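Local structure of choline dehydrogenase and related flavoproteins (Aspergillus oryzae, 3Q9T) at residues A38-P43 against N60-W65; K82-G87 against G267-P272. The protein is a formate oxidase of the glucose-methanol-choline oxidoreductase family, a flavoenzyme that carries 8-formyl-FAD and oxidises formate. One frame throughout, in Å; residues are numbered along the deposited sequence.

Interaction 1: residues A38-P43 against N60-W65. With FAY ([(2R,3S,4R,5R)-5-(6-amino-9H-purin-9-yl)-3,4-dihydroxytetrahydrofuran-2-yl]methyl (2R,3S,4S)-5-(8-formyl-7-methyl-2,4-dioxo-3,4-dihydrobenzo[g]pteridin-10(2H)-yl)-2,3,4-trihydroxypentyl dihydrogen diphosphate), chain D.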
ATOM      1  N   ALA A  38     -20.023 -18.337   9.148  1.00 18.88           N
ATOM      2  CA  ALA A  38     -19.160 -18.719   8.024  1.00 22.03           C
ATOM      3  C   ALA A  38     -18.035 -19.692   8.406  1.00 22.24           C
ATOM      4  O   ALA A  38     -17.682 -20.566   7.624  1.00 26.51           O
ATOM      5  CB  ALA A  38     -18.581 -17.469   7.354  1.00 16.29           C
ATOM      6  N   GLY A  39     -17.482 -19.534   9.608  1.00 23.43           N
ATOM      7  CA  GLY A  39     -16.364 -20.344  10.061  1.00 22.46           C
ATOM      8  C   GLY A  39     -16.742 -21.680  10.691  1.00 20.34           C
ATOM      9  O   GLY A  39     -17.908 -22.078  10.670  1.00 21.05           O
ATOM     10  N   ILE A  40     -15.748 -22.364  11.256  1.00 17.58           N
ATOM     11  CA  ILE A  40     -15.944 -23.658  11.910  1.00 19.43           C
ATOM     12  C   ILE A  40     -16.786 -23.527  13.173  1.00 23.26           C
ATOM     13  O   ILE A  40     -16.930 -22.433  13.737  1.00 21.42           O
ATOM     14  CB  ILE A  40     -14.610 -24.311  12.340  1.00 20.54           C
ATOM     15  CG1 ILE A  40     -13.793 -23.342  13.191  1.00 16.92           C
ATOM     16  CG2 ILE A  40     -13.784 -24.764  11.143  1.00 20.83           C
ATOM     17  CD1 ILE A  40     -13.008 -24.055  14.292  1.00 21.37           C
ATOM     18  N   GLY A  41     -17.319 -24.656  13.628  1.00 23.52           N
ATOM     19  CA  GLY A  41     -18.243 -24.664  14.741  1.00 21.99           C
ATOM     20  C   GLY A  41     -17.608 -25.121  16.032  1.00 22.25           C
ATOM     21  O   GLY A  41     -18.216 -24.990  17.090  1.00 25.75           O
ATOM     22  N   ASN A  42     -16.391 -25.660  15.945  1.00 23.42           N
ATOM     23  CA  ASN A  42     -15.715 -26.253  17.097  1.00 21.20           C
ATOM     24  C   ASN A  42     -14.377 -25.585  17.455  1.00 19.12           C
ATOM     25  O   ASN A  42     -13.342 -26.257  17.494  1.00 24.56           O
ATOM     26  CB  ASN A  42     -15.459 -27.739  16.830  1.00 21.51           C
ATOM     27  CG  ASN A  42     -14.575 -27.958  15.606  1.00 27.45           C
ATOM     28  OD1 ASN A  42     -14.598 -27.157  14.676  1.00 20.55           O
ATOM     29  ND2 ASN A  42     -13.789 -29.039  15.606  1.00 19.02           N
ATOM     30  N   PRO A  43     -14.387 -24.268  17.706  1.00 22.17           N
ATOM     31  CA  PRO A  43     -13.137 -23.571  18.064  1.00 17.83           C
ATOM     32  C   PRO A  43     -12.449 -24.150  19.291  1.00 25.94           C
ATOM     33  O   PRO A  43     -11.220 -24.169  19.315  1.00 23.94           O
ATOM     34  CB  PRO A  43     -13.598 -22.138  18.375  1.00 16.88           C
ATOM     35  CG  PRO A  43     -15.074 -22.246  18.632  1.00 18.29           C
ATOM     36  CD  PRO A  43     -15.540 -23.350  17.697  1.00 17.88           C
ATOM     37  N   ASN A  60      -3.540 -14.504   9.157  1.00 23.22           N
ATOM     38  CA  ASN A  60      -3.370 -15.277   7.930  1.00 27.79           C
ATOM     39  C   ASN A  60      -3.717 -16.757   7.994  1.00 27.20           C
ATOM     40  O   ASN A  60      -3.570 -17.468   6.997  1.00 22.32           O
ATOM     41  CB  ASN A  60      -1.967 -15.093   7.359  1.00 27.44           C
ATOM     42  CG  ASN A  60      -1.789 -13.728   6.741  1.00 37.87           C
ATOM     43  OD1 ASN A  60      -2.586 -13.323   5.893  1.00 32.96           O
ATOM     44  ND2 ASN A  60      -0.768 -12.991   7.189  1.00 40.16           N
ATOM     45  N   SER A  61      -4.184 -17.228   9.143  1.00 16.61           N
ATOM     46  CA  SER A  61      -4.536 -18.648   9.255  1.00 22.47           C
ATOM     47  C   SER A  61      -5.909 -18.875   8.643  1.00 22.46           C
ATOM     48  O   SER A  61      -6.541 -17.940   8.145  1.00 19.92           O
ATOM     49  CB  SER A  61      -4.534 -19.109  10.717  1.00 26.36           C
ATOM     50  OG  SER A  61      -5.629 -18.549  11.429  1.00 21.41           O
ATOM     51  N   LYS A  62      -6.390 -20.110   8.693  1.00 19.32           N
ATOM     52  CA  LYS A  62      -7.710 -20.393   8.143  1.00 24.81           C
ATOM     53  C   LYS A  62      -8.820 -19.694   8.939  1.00 26.13           C
ATOM     54  O   LYS A  62      -9.935 -19.565   8.450  1.00 25.53           O
ATOM     55  CB  LYS A  62      -7.979 -21.900   8.076  1.00 21.74           C
ATOM     56  CG  LYS A  62      -8.198 -22.563   9.424  1.00 22.52           C
ATOM     57  CD  LYS A  62      -8.714 -23.995   9.246  1.00 29.62           C
ATOM     58  CE  LYS A  62     -10.144 -24.011   8.698  1.00 30.70           C
ATOM     59  NZ  LYS A  62     -10.863 -25.297   8.987  1.00 27.53           N
ATOM     60  N   TYR A  63      -8.504 -19.240  10.155  1.00 19.49           N
ATOM     61  CA  TYR A  63      -9.501 -18.596  11.013  1.00 22.44           C
ATOM     62  C   TYR A  63      -9.528 -17.071  10.846  1.00 21.85           C
ATOM     63  O   TYR A  63     -10.130 -16.360  11.646  1.00 17.29           O
ATOM     64  CB  TYR A  63      -9.297 -19.025  12.479  1.00 13.72           C
ATOM     65  CG  TYR A  63      -9.140 -20.527  12.568  1.00 17.71           C
ATOM     66  CD1 TYR A  63     -10.210 -21.359  12.271  1.00 18.71           C
ATOM     67  CD2 TYR A  63      -7.910 -21.112  12.872  1.00 15.40           C
ATOM     68  CE1 TYR A  63     -10.078 -22.719  12.301  1.00 21.58           C
ATOM     69  CE2 TYR A  63      -7.768 -22.474  12.920  1.00 22.41           C
ATOM     70  CZ  TYR A  63      -8.867 -23.274  12.632  1.00 22.84           C
ATOM     71  OH  TYR A  63      -8.768 -24.635  12.660  1.00 20.99           O
ATOM     72  N   ASP A  64      -8.894 -16.586   9.781  1.00 18.77           N
ATOM     73  CA  ASP A  64      -8.790 -15.153   9.536  1.00 18.39           C
ATOM     74  C   ASP A  64      -9.375 -14.766   8.172  1.00 17.36           C
ATOM     75  O   ASP A  64      -8.872 -15.200   7.138  1.00 21.95           O
ATOM     76  CB  ASP A  64      -7.316 -14.728   9.611  1.00 17.43           C
ATOM     77  CG  ASP A  64      -7.122 -13.238   9.443  1.00 18.56           C
ATOM     78  OD1 ASP A  64      -8.124 -12.525   9.199  1.00 20.10           O
ATOM     79  OD2 ASP A  64      -5.959 -12.782   9.544  1.00 17.80           O
ATOM     80  N   TRP A  65     -10.407 -13.922   8.179  1.00 16.72           N
ATOM     81  CA  TRP A  65     -10.942 -13.339   6.953  1.00 15.80           C
ATOM     82  C   TRP A  65      -9.824 -12.734   6.107  1.00 15.20           C
ATOM     83  O   TRP A  65      -9.866 -12.792   4.889  1.00 18.39           O
ATOM     84  CB  TRP A  65     -12.009 -12.281   7.253  1.00 11.88           C
ATOM     85  CG  TRP A  65     -13.298 -12.855   7.788  1.00 21.60           C
ATOM     86  CD1 TRP A  65     -13.661 -12.994   9.109  1.00 15.35           C
ATOM     87  CD2 TRP A  65     -14.388 -13.375   7.018  1.00 18.51           C
ATOM     88  NE1 TRP A  65     -14.911 -13.560   9.199  1.00 19.47           N
ATOM     89  CE2 TRP A  65     -15.376 -13.814   7.934  1.00 20.18           C
ATOM     90  CE3 TRP A  65     -14.627 -13.511   5.642  1.00 19.21           C
ATOM     91  CZ2 TRP A  65     -16.585 -14.372   7.516  1.00 16.39           C
ATOM     92  CZ3 TRP A  65     -15.829 -14.064   5.228  1.00 18.79           C
ATOM     93  CH2 TRP A  65     -16.793 -14.486   6.162  1.00 16.59           C
TER
HETATM   94  P   FAY D 600     -18.066  -8.361  16.729  1.00 20.09           P
HETATM   95  N1  FAY D 600     -10.447  -5.956  21.563  1.00 18.46           N
HETATM   96  C2  FAY D 600     -10.102  -6.010  22.912  1.00 22.42           C
HETATM   97  O2  FAY D 600     -10.896  -5.633  23.766  1.00 21.13           O
HETATM   98  N3  FAY D 600      -9.123  -6.887  23.327  1.00 25.79           N
HETATM   99  C4  FAY D 600      -8.140  -7.245  22.439  1.00 28.72           C
HETATM  100  O4  FAY D 600      -6.979  -7.348  22.879  1.00 23.69           O
HETATM  101  N5  FAY D 600      -7.509  -7.556  20.158  1.00 21.58           N
HETATM  102  C6  FAY D 600      -7.033  -8.388  18.013  1.00 24.40           C
HETATM  103  C7  FAY D 600      -7.417  -8.727  16.728  1.00 21.72           C
HETATM  104  C8  FAY D 600      -8.721  -8.447  16.304  1.00 20.79           C
HETATM  105  O8  FAY D 600     -10.332  -8.943  14.676  1.00 19.63           O
HETATM  106  C9  FAY D 600      -9.652  -7.945  17.222  1.00 16.48           C
HETATM  107  PA  FAY D 600     -16.982 -10.464  15.176  1.00 14.25           P
HETATM  108  C1' FAY D 600     -11.585  -6.606  18.986  1.00 24.93           C
HETATM  109  C10 FAY D 600      -9.623  -6.519  20.618  1.00 18.45           C
HETATM  110  N10 FAY D 600     -10.115  -6.831  19.347  1.00 19.96           N
HETATM  111  N1A FAY D 600     -21.557 -15.110   6.396  1.00 15.27           N
HETATM  112  O1A FAY D 600     -15.945 -10.453  14.104  1.00 23.36           O
HETATM  113  C1B FAY D 600     -19.226 -13.927  10.950  1.00 19.89           C
HETATM  114  O1P FAY D 600     -19.138  -9.215  17.362  1.00 19.08           O
HETATM  115  C2' FAY D 600     -12.480  -7.774  19.461  1.00 17.40           C
HETATM  116  O2' FAY D 600     -11.837  -8.952  19.129  1.00 19.25           O
HETATM  117  C2A FAY D 600     -21.566 -15.848   7.565  1.00 16.55           C
HETATM  118  O2A FAY D 600     -16.484 -10.949  16.503  1.00 19.13           O
HETATM  119  C2B FAY D 600     -17.736 -13.909  11.243  1.00 19.89           C
HETATM  120  O2B FAY D 600     -17.081 -15.111  10.881  1.00 15.16           O
HETATM  121  O2P FAY D 600     -18.590  -6.972  16.414  1.00 19.13           O
HETATM  122  C3' FAY D 600     -13.989  -7.890  19.064  1.00 28.07           C
HETATM  123  O3' FAY D 600     -14.446  -9.206  18.761  1.00 19.81           O
HETATM  124  N3A FAY D 600     -20.893 -15.394   8.688  1.00 19.60           N
HETATM  125  C3B FAY D 600     -17.730 -13.712  12.743  1.00 19.81           C
HETATM  126  O3B FAY D 600     -17.917 -14.962  13.360  1.00 17.67           O
HETATM  127  O3P FAY D 600     -17.613  -9.008  15.324  1.00 18.13           O
HETATM  128  C4' FAY D 600     -14.437  -6.994  17.936  1.00 24.13           C
HETATM  129  O4' FAY D 600     -13.966  -5.691  18.269  1.00 20.95           O
HETATM  130  C4A FAY D 600     -20.225 -14.212   8.638  1.00 19.34           C
HETATM  131  C4B FAY D 600     -18.976 -12.902  13.003  1.00 18.64           C
HETATM  132  O4B FAY D 600     -19.767 -12.973  11.829  1.00 18.15           O
HETATM  133  C4X FAY D 600      -8.400  -7.049  21.070  1.00 26.10           C
HETATM  134  C5' FAY D 600     -15.976  -7.036  17.776  1.00 26.42           C
HETATM  135  O5' FAY D 600     -16.684  -8.274  17.607  1.00 23.62           O
HETATM  136  C5A FAY D 600     -20.213 -13.451   7.473  1.00 21.79           C
HETATM  137  C5B FAY D 600     -18.638 -11.466  13.352  1.00 17.68           C
HETATM  138  O5B FAY D 600     -18.188 -11.440  14.684  1.00 19.03           O
HETATM  139  C5X FAY D 600      -7.903  -7.689  18.845  1.00 28.26           C
HETATM  140  C6A FAY D 600     -20.879 -13.904   6.336  1.00 25.55           C
HETATM  141  N6A FAY D 600     -20.785 -13.223   5.186  1.00 22.15           N
HETATM  142  N7A FAY D 600     -19.488 -12.339   7.710  1.00 20.75           N
HETATM  143  C7M FAY D 600      -6.354  -9.212  15.772  1.00 18.34           C
HETATM  144  C8A FAY D 600     -19.050 -12.362   8.987  1.00 14.35           C
HETATM  145  C8M FAY D 600      -9.217  -9.152  15.101  1.00 20.01           C
HETATM  146  C9A FAY D 600      -9.249  -7.513  18.484  1.00 19.63           C
HETATM  147  N9A FAY D 600     -19.492 -13.514   9.567  1.00 22.10           N

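Interaction 2: residues K82-G87 against G267-P272. With FAY ([(2R,3S,4R,5R)-5-(6-amino-9H-purin-9-yl)-3,4-dihydroxytetrahydrofuran-2-yl]methyl (2R,3S,4S)-5-(8-formyl-7-methyl-2,4-dioxo-3,4-dihydrobenzo[g]pteridin-10(2H)-yl)-2,3,4-trihydroxypentyl dihydrogen diphosphate), chain D.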
ATOM      1  N   LYS A  82      -2.886  -6.117   3.762  1.00 13.88           N
ATOM      2  CA  LYS A  82      -3.516  -7.400   3.985  1.00 17.44           C
ATOM      3  C   LYS A  82      -2.523  -8.233   4.764  1.00 20.07           C
ATOM      4  O   LYS A  82      -1.363  -8.290   4.403  1.00 22.66           O
ATOM      5  CB  LYS A  82      -3.874  -8.068   2.656  1.00 18.27           C
ATOM      6  CG  LYS A  82      -4.277  -9.526   2.761  1.00 17.47           C
ATOM      7  CD  LYS A  82      -4.392 -10.113   1.374  1.00 23.88           C
ATOM      8  CE  LYS A  82      -4.765 -11.564   1.401  1.00 33.23           C
ATOM      9  NZ  LYS A  82      -6.104 -11.722   1.960  1.00 20.78           N
ATOM     10  N   PRO A  83      -2.979  -8.898   5.833  1.00 22.40           N
ATOM     11  CA  PRO A  83      -4.379  -9.027   6.234  1.00 20.78           C
ATOM     12  C   PRO A  83      -4.823  -8.004   7.267  1.00 21.54           C
ATOM     13  O   PRO A  83      -4.091  -7.703   8.188  1.00 24.08           O
ATOM     14  CB  PRO A  83      -4.395 -10.407   6.904  1.00 28.10           C
ATOM     15  CG  PRO A  83      -3.052 -10.462   7.600  1.00 24.11           C
ATOM     16  CD  PRO A  83      -2.101  -9.796   6.611  1.00 26.43           C
ATOM     17  N   ASN A  84      -6.032  -7.484   7.116  1.00 23.25           N
ATOM     18  CA  ASN A  84      -6.672  -6.786   8.207  1.00 22.84           C
ATOM     19  C   ASN A  84      -7.493  -7.836   8.935  1.00 20.10           C
ATOM     20  O   ASN A  84      -8.617  -8.121   8.551  1.00 22.39           O
ATOM     21  CB  ASN A  84      -7.574  -5.679   7.691  1.00 16.35           C
ATOM     22  CG  ASN A  84      -8.145  -4.838   8.804  1.00 24.35           C
ATOM     23  OD1 ASN A  84      -9.068  -4.035   8.593  1.00 25.63           O
ATOM     24  ND2 ASN A  84      -7.580  -4.984   9.992  1.00 14.25           N
ATOM     25  N   THR A  85      -6.902  -8.418   9.970  1.00 16.47           N
ATOM     26  CA  THR A  85      -7.393  -9.634  10.605  1.00 18.91           C
ATOM     27  C   THR A  85      -8.765  -9.483  11.282  1.00 19.46           C
ATOM     28  O   THR A  85      -9.023  -8.502  11.978  1.00 18.50           O
ATOM     29  CB  THR A  85      -6.332 -10.127  11.622  1.00 23.76           C
ATOM     30  OG1 THR A  85      -5.166 -10.595  10.915  1.00 18.88           O
ATOM     31  CG2 THR A  85      -6.878 -11.209  12.542  1.00 13.05           C
ATOM     32  N   ARG A  86      -9.630 -10.468  11.053  1.00 19.53           N
ATOM     33  CA  ARG A  86     -10.952 -10.582  11.681  1.00 19.47           C
ATOM     34  C   ARG A  86     -11.208 -12.063  11.861  1.00 19.44           C
ATOM     35  O   ARG A  86     -10.784 -12.857  11.026  1.00 16.19           O
ATOM     36  CB  ARG A  86     -12.044 -10.037  10.756  1.00 20.62           C
ATOM     37  CG  ARG A  86     -12.136  -8.515  10.663  1.00 17.47           C
ATOM     38  CD  ARG A  86     -12.636  -7.927  11.956  1.00 18.19           C
ATOM     39  NE  ARG A  86     -11.575  -7.213  12.659  1.00 13.39           N
ATOM     40  CZ  ARG A  86     -11.734  -6.581  13.814  1.00 19.17           C
ATOM     41  NH1 ARG A  86     -12.914  -6.588  14.419  1.00 18.94           N
ATOM     42  NH2 ARG A  86     -10.710  -5.935  14.370  1.00 20.54           N
ATOM     43  N   GLY A  87     -11.918 -12.437  12.925  1.00 20.54           N
ATOM     44  CA  GLY A  87     -12.171 -13.839  13.209  1.00 12.91           C
ATOM     45  C   GLY A  87     -13.194 -14.487  12.272  1.00 16.12           C
ATOM     46  O   GLY A  87     -14.282 -13.959  12.054  1.00 16.77           O
ATOM     47  N   GLY A 267     -20.366  -8.269  12.297  1.00 24.09           N
ATOM     48  CA  GLY A 267     -19.192  -7.457  12.597  1.00 16.43           C
ATOM     49  C   GLY A 267     -19.151  -6.180  11.783  1.00 17.10           C
ATOM     50  O   GLY A 267     -19.879  -6.045  10.799  1.00 16.95           O
ATOM     51  N   VAL A 268     -18.275  -5.259  12.185  1.00 15.77           N
ATOM     52  CA  VAL A 268     -18.173  -3.931  11.582  1.00 15.30           C
ATOM     53  C   VAL A 268     -18.019  -3.890  10.060  1.00 18.76           C
ATOM     54  O   VAL A 268     -18.448  -2.921   9.419  1.00 13.94           O
ATOM     55  CB  VAL A 268     -16.993  -3.119  12.198  1.00 17.23           C
ATOM     56  CG1 VAL A 268     -15.660  -3.740  11.807  1.00 13.89           C
ATOM     57  CG2 VAL A 268     -17.079  -1.631  11.778  1.00  9.64           C
ATOM     58  N   PHE A 269     -17.402  -4.915   9.473  1.00 12.57           N
ATOM     59  CA  PHE A 269     -17.228  -4.915   8.022  1.00 13.92           C
ATOM     60  C   PHE A 269     -18.354  -5.640   7.261  1.00 17.67           C
ATOM     61  O   PHE A 269     -18.791  -5.159   6.218  1.00 18.88           O
ATOM     62  CB  PHE A 269     -15.865  -5.488   7.616  1.00 14.02           C
ATOM     63  CG  PHE A 269     -14.684  -4.798   8.259  1.00 17.85           C
ATOM     64  CD1 PHE A 269     -13.662  -5.549   8.840  1.00 15.06           C
ATOM     65  CD2 PHE A 269     -14.581  -3.413   8.259  1.00 13.74           C
ATOM     66  CE1 PHE A 269     -12.573  -4.923   9.436  1.00 16.63           C
ATOM     67  CE2 PHE A 269     -13.504  -2.772   8.859  1.00 12.86           C
ATOM     68  CZ  PHE A 269     -12.494  -3.518   9.440  1.00 20.89           C
ATOM     69  N   GLU A 270     -18.800  -6.798   7.753  1.00 19.19           N
ATOM     70  CA  GLU A 270     -19.741  -7.626   6.982  1.00 17.32           C
ATOM     71  C   GLU A 270     -21.189  -7.293   7.274  1.00 21.72           C
ATOM     72  O   GLU A 270     -22.060  -7.532   6.433  1.00 20.46           O
ATOM     73  CB  GLU A 270     -19.523  -9.130   7.198  1.00 14.85           C
ATOM     74  CG  GLU A 270     -18.196  -9.662   6.702  1.00 18.02           C
ATOM     75  CD  GLU A 270     -18.158  -9.933   5.193  1.00 21.01           C
ATOM     76  OE1 GLU A 270     -19.218 -10.108   4.549  1.00 20.93           O
ATOM     77  OE2 GLU A 270     -17.044  -9.978   4.650  1.00 22.00           O
ATOM     78  N   THR A 271     -21.459  -6.772   8.468  1.00 16.26           N
ATOM     79  CA  THR A 271     -22.806  -6.328   8.759  1.00 18.63           C
ATOM     80  C   THR A 271     -23.291  -5.262   7.740  1.00 17.35           C
ATOM     81  O   THR A 271     -24.323  -5.451   7.100  1.00 18.44           O
ATOM     82  CB  THR A 271     -22.937  -5.805  10.192  1.00 17.65           C
ATOM     83  OG1 THR A 271     -23.095  -6.912  11.084  1.00 18.16           O
ATOM     84  CG2 THR A 271     -24.142  -4.880  10.307  1.00 11.78           C
ATOM     85  N   PRO A 272     -22.551  -4.150   7.579  1.00 15.90           N
ATOM     86  CA  PRO A 272     -23.024  -3.174   6.577  1.00 23.23           C
ATOM     87  C   PRO A 272     -23.083  -3.739   5.151  1.00 20.74           C
ATOM     88  O   PRO A 272     -23.944  -3.344   4.364  1.00 18.92           O
ATOM     89  CB  PRO A 272     -21.978  -2.055   6.642  1.00 13.13           C
ATOM     90  CG  PRO A 272     -20.756  -2.710   7.268  1.00 14.99           C
ATOM     91  CD  PRO A 272     -21.328  -3.682   8.264  1.00 16.59           C
TER
HETATM   92  P   FAY D 600     -18.066  -8.361  16.729  1.00 20.09           P
HETATM   93  N1  FAY D 600     -10.447  -5.956  21.563  1.00 18.46           N
HETATM   94  C2  FAY D 600     -10.102  -6.010  22.912  1.00 22.42           C
HETATM   95  O2  FAY D 600     -10.896  -5.633  23.766  1.00 21.13           O
HETATM   96  N3  FAY D 600      -9.123  -6.887  23.327  1.00 25.79           N
HETATM   97  C4  FAY D 600      -8.140  -7.245  22.439  1.00 28.72           C
HETATM   98  O4  FAY D 600      -6.979  -7.348  22.879  1.00 23.69           O
HETATM   99  N5  FAY D 600      -7.509  -7.556  20.158  1.00 21.58           N
HETATM  100  C6  FAY D 600      -7.033  -8.388  18.013  1.00 24.40           C
HETATM  101  C7  FAY D 600      -7.417  -8.727  16.728  1.00 21.72           C
HETATM  102  C8  FAY D 600      -8.721  -8.447  16.304  1.00 20.79           C
HETATM  103  O8  FAY D 600     -10.332  -8.943  14.676  1.00 19.63           O
HETATM  104  C9  FAY D 600      -9.652  -7.945  17.222  1.00 16.48           C
HETATM  105  PA  FAY D 600     -16.982 -10.464  15.176  1.00 14.25           P
HETATM  106  C1' FAY D 600     -11.585  -6.606  18.986  1.00 24.93           C
HETATM  107  C10 FAY D 600      -9.623  -6.519  20.618  1.00 18.45           C
HETATM  108  N10 FAY D 600     -10.115  -6.831  19.347  1.00 19.96           N
HETATM  109  N1A FAY D 600     -21.557 -15.110   6.396  1.00 15.27           N
HETATM  110  O1A FAY D 600     -15.945 -10.453  14.104  1.00 23.36           O
HETATM  111  C1B FAY D 600     -19.226 -13.927  10.950  1.00 19.89           C
HETATM  112  O1P FAY D 600     -19.138  -9.215  17.362  1.00 19.08           O
HETATM  113  C2' FAY D 600     -12.480  -7.774  19.461  1.00 17.40           C
HETATM  114  O2' FAY D 600     -11.837  -8.952  19.129  1.00 19.25           O
HETATM  115  C2A FAY D 600     -21.566 -15.848   7.565  1.00 16.55           C
HETATM  116  O2A FAY D 600     -16.484 -10.949  16.503  1.00 19.13           O
HETATM  117  C2B FAY D 600     -17.736 -13.909  11.243  1.00 19.89           C
HETATM  118  O2B FAY D 600     -17.081 -15.111  10.881  1.00 15.16           O
HETATM  119  O2P FAY D 600     -18.590  -6.972  16.414  1.00 19.13           O
HETATM  120  C3' FAY D 600     -13.989  -7.890  19.064  1.00 28.07           C
HETATM  121  O3' FAY D 600     -14.446  -9.206  18.761  1.00 19.81           O
HETATM  122  N3A FAY D 600     -20.893 -15.394   8.688  1.00 19.60           N
HETATM  123  C3B FAY D 600     -17.730 -13.712  12.743  1.00 19.81           C
HETATM  124  O3B FAY D 600     -17.917 -14.962  13.360  1.00 17.67           O
HETATM  125  O3P FAY D 600     -17.613  -9.008  15.324  1.00 18.13           O
HETATM  126  C4' FAY D 600     -14.437  -6.994  17.936  1.00 24.13           C
HETATM  127  O4' FAY D 600     -13.966  -5.691  18.269  1.00 20.95           O
HETATM  128  C4A FAY D 600     -20.225 -14.212   8.638  1.00 19.34           C
HETATM  129  C4B FAY D 600     -18.976 -12.902  13.003  1.00 18.64           C
HETATM  130  O4B FAY D 600     -19.767 -12.973  11.829  1.00 18.15           O
HETATM  131  C4X FAY D 600      -8.400  -7.049  21.070  1.00 26.10           C
HETATM  132  C5' FAY D 600     -15.976  -7.036  17.776  1.00 26.42           C
HETATM  133  O5' FAY D 600     -16.684  -8.274  17.607  1.00 23.62           O
HETATM  134  C5A FAY D 600     -20.213 -13.451   7.473  1.00 21.79           C
HETATM  135  C5B FAY D 600     -18.638 -11.466  13.352  1.00 17.68           C
HETATM  136  O5B FAY D 600     -18.188 -11.440  14.684  1.00 19.03           O
HETATM  137  C5X FAY D 600      -7.903  -7.689  18.845  1.00 28.26           C
HETATM  138  C6A FAY D 600     -20.879 -13.904   6.336  1.00 25.55           C
HETATM  139  N6A FAY D 600     -20.785 -13.223   5.186  1.00 22.15           N
HETATM  140  N7A FAY D 600     -19.488 -12.339   7.710  1.00 20.75           N
HETATM  141  C7M FAY D 600      -6.354  -9.212  15.772  1.00 18.34           C
HETATM  142  C8A FAY D 600     -19.050 -12.362   8.987  1.00 14.35           C
HETATM  143  C8M FAY D 600      -9.217  -9.152  15.101  1.00 20.01           C
HETATM  144  C9A FAY D 600      -9.249  -7.513  18.484  1.00 19.63           C
HETATM  145  N9A FAY D 600     -19.492 -13.514   9.567  1.00 22.10           N

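Interaction 1: residues A38-P43 against N60-W65
I40 meets Y63 and K62 at one end of this contact, and A38 meets W65 at the other. The bond from CA to CB of I40 points toward 60-65, and beyond CB the side chain divides. CG1, set between the backbone N and the carbonyl carbon (chi1 53°), reaches the CD1-CE1 side of Y63, 3.9 Å from CE1 of Y63. CD1 of I40 carries the contact on to the same carbon, 3.8 Å from CE1, approaching the ring obliquely. The other branch, CG2 of I40, meets the ammonium end of K62, 3.7 Å from NZ. K62 itself folds over Y63: its CG stands 3.3 Å above the centre of one ring face, and a bend at chi3 swings the amine round to I40. Nearer the cofactor, CB of A38 touches CH2 of W65 at 3.7 Å. The adenosine half of the 8-formyl-FAD packs against both residues, and NE1 of W65 gives a weak hydrogen bond to the ribose O2B of FAY (3.2 Å), which lies in the indole plane at the ring edge. Residues 61-64 make a type I turn, and within it OG of S61 accepts from N of Y63, an ST turn. The 38-43 loop leaves strand 33-36 of the parallel sheet; the 60-65 loop leads into strand 67-74, and helix 47-50, between them in sequence, packs against Y63 through E48.

Interaction 2: residues K82-G87 against G267-P272
F269 is met by R86 and N84 of the 82-87 segment. CG of R86 comes up to the ring edge, near its plane, 3.8 Å from CD1 of F269. OD1 of N84 approaches the ring obliquely, 3.6 Å from CZ of F269, with its amide turned 60° from the ring. One face of the phenyl group is covered by its own neighbour, CG1 of V268 standing 3.6 Å above the centre, while L304 and V433 also pack on F269. Past CG, the R86 chain bends at chi2 and again at chi3 (109°), which leaves the guanidinium plane 74° from that of the ring and brings the group to the flavin. There C8M, the formyl carbon of FAY, lies 3.4 Å above one guanidinium face, offset toward the rim; the closeness of the formyl oxygen to R86 is doubtful in the model. The rotation is steadied by a bond from NE to the carbonyl O of T85 (2.9 Å), tilted out of the guanidinium plane, and by a weak one from NH2 to F509 O. CG2 of T85 adds a contact of 3.8 Å to the flavin methyl C7M. In the next shell, D64 takes the backbone N of R86 and the hydroxyl of T85. On the helix side, G267 brings its CA to 3.5 Å from the bridging O3P of FAY, and CG of E270 packs at the adenine near N7A. The first turn of helix 267-277, following strand 261-264 of the parallel sheet, thus meets pyrophosphate and adenine in the Rossmann-type FAD domain of a GMC oxidoreductase, while 82-87 borders the formylated flavin edge.

In the fold
Along the chain, interaction 1 closes before interaction 2 opens, and their centres lie 13 Å apart. Both belong to the N-terminal GMC oxidoreductase region and both touch the one FAD. They meet directly where the 60-65 loop runs beside 82-87: the backbones of W65 and R86 are hydrogen-bonded, and N60 packs on P83. Strand 33-36 and strand 261-264, each paired with 9-12 in the parallel sheet, lead into the 38-43 loop and helix 267-277. Interaction 1 is a surface contact at the adenosine; interaction 2 is buried and reaches from adenine and pyrophosphate to the formyl group, so segments from both interactions contribute to the FAD pocket.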